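Local coordinates for ankyrin-repeat protein (Cryptosporidium parvum, PDB 2W4S), which probably binds RNA through a helical domain related to that of PHAX, the adapter that transports small nuclear and small nucleolar RNAs, at residues 71-74 against 75-78. Numbering follows the deposited sequence.
Sequences YLLK and QLVA
One face of the Tyr71 ring receives the CG methylene of Gln75, a residue one helical turn further on. This CH-pi contact brings Gln75 CG to 4.3 Å from the centroid of the Tyr71 ring, displaced toward the rim beside CE1 and CZ. With CG roughly anti to the backbone N (chi1 155°), the tyrosine leans forward along the helix toward Gln75, which bends at chi2 and holds its amide within 19° of the ring plane. Both residues suit an outer flank: the aromatic face takes the aliphatic part of the glutamine, and the polar hydroxyl and amide suit a surface position.

Beneath them the helical bonding is mixed. Gln75 N donates to Tyr71 O at 3.0 Å and Ala78 N to Lys74 O at 3.2 Å, both i to i+4. Leu73 O accepts a weak i+4 bond from Val77 N and a weak i+3 bond from Leu76 N, the latter at 2.9 Å; Lys74 O is likewise shared, taking a weak bond from Val77 N. The extended chain of Lys74 carries its amine outward.

Leu73 and Leu76 serve another flank, where Leu73 CD1 and Leu76 CD1 approach to 4.4 Å. Leu76 and Val77 meet Ile82 in the connecting loop. The end of helix 65-78 packs against helix 24-50 through buried Leu73, on Phe25, Val29 and Leu41, and against helix 84-91 through Leu73 on Trp87 and Val77 on Ile84 and Trp87.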
# COMPACT_ATOMS: atom_id res chain seq x y z
N TYR C 71 -1.49 1.21 16.98
CA TYR C 71 -2.51 2.01 17.66
C TYR C 71 -3.88 1.83 16.99
O TYR C 71 -4.88 1.72 17.65
CB TYR C 71 -2.07 3.49 17.66
CG TYR C 71 -3.22 4.45 17.77
CD1 TYR C 71 -3.80 4.69 19.00
CD2 TYR C 71 -3.73 5.09 16.66
CE1 TYR C 71 -4.88 5.54 19.13
CE2 TYR C 71 -4.80 5.95 16.77
CZ TYR C 71 -5.37 6.17 18.03
OH TYR C 71 -6.44 7.02 18.20
N LEU C 72 -3.91 1.82 15.66
CA LEU C 72 -5.15 1.63 14.91
C LEU C 72 -5.76 0.23 15.07
O LEU C 72 -6.97 0.07 15.08
CB LEU C 72 -4.86 1.88 13.45
CG LEU C 72 -5.41 3.13 12.79
CD1 LEU C 72 -5.84 4.19 13.79
CD2 LEU C 72 -4.44 3.67 11.71
N LEU C 73 -4.88 -0.75 15.18
CA LEU C 73 -5.24 -2.14 15.31
C LEU C 73 -5.83 -2.31 16.69
O LEU C 73 -6.86 -2.97 16.87
CB LEU C 73 -3.97 -2.96 15.15
CG LEU C 73 -4.01 -4.48 15.12
CD1 LEU C 73 -4.96 -5.03 14.03
CD2 LEU C 73 -2.59 -5.03 14.93
N LYS C 74 -5.21 -1.64 17.66
CA LYS C 74 -5.66 -1.65 19.02
C LYS C 74 -7.01 -0.95 19.13
O LYS C 74 -7.81 -1.29 20.01
CB LYS C 74 -4.64 -0.99 19.94
CG LYS C 74 -5.08 -0.98 21.40
CD LYS C 74 -3.99 -0.48 22.34
CE LYS C 74 -4.35 -0.76 23.79
NZ LYS C 74 -3.71 0.25 24.70
N GLN C 75 -7.25 0.03 18.25
CA GLN C 75 -8.56 0.65 18.15
C GLN C 75 -9.62 -0.32 17.65
O GLN C 75 -10.80 -0.19 18.00
CB GLN C 75 -8.53 1.94 17.30
CG GLN C 75 -7.95 3.13 18.06
CD GLN C 75 -8.55 3.27 19.47
OE1 GLN C 75 -7.90 2.94 20.48
NE2 GLN C 75 -9.79 3.74 19.54
N LEU C 76 -9.20 -1.33 16.89
CA LEU C 76 -10.15 -2.35 16.46
C LEU C 76 -10.63 -3.20 17.64
O LEU C 76 -11.80 -3.60 17.69
CB LEU C 76 -9.60 -3.20 15.30
CG LEU C 76 -9.38 -2.51 13.93
CD1 LEU C 76 -8.97 -3.57 12.93
CD2 LEU C 76 -10.62 -1.84 13.40
N VAL C 77 -9.75 -3.41 18.61
CA VAL C 77 -10.10 -4.14 19.84
C VAL C 77 -11.06 -3.29 20.72
O VAL C 77 -11.99 -3.80 21.32
CB VAL C 77 -8.83 -4.56 20.64
CG1 VAL C 77 -9.19 -5.45 21.79
CG2 VAL C 77 -7.82 -5.28 19.76
N ALA C 78 -10.81 -1.98 20.77
CA ALA C 78 -11.59 -1.06 21.58
C ALA C 78 -13.02 -0.99 21.06
O ALA C 78 -13.99 -0.89 21.84
CB ALA C 78 -10.94 0.31 21.58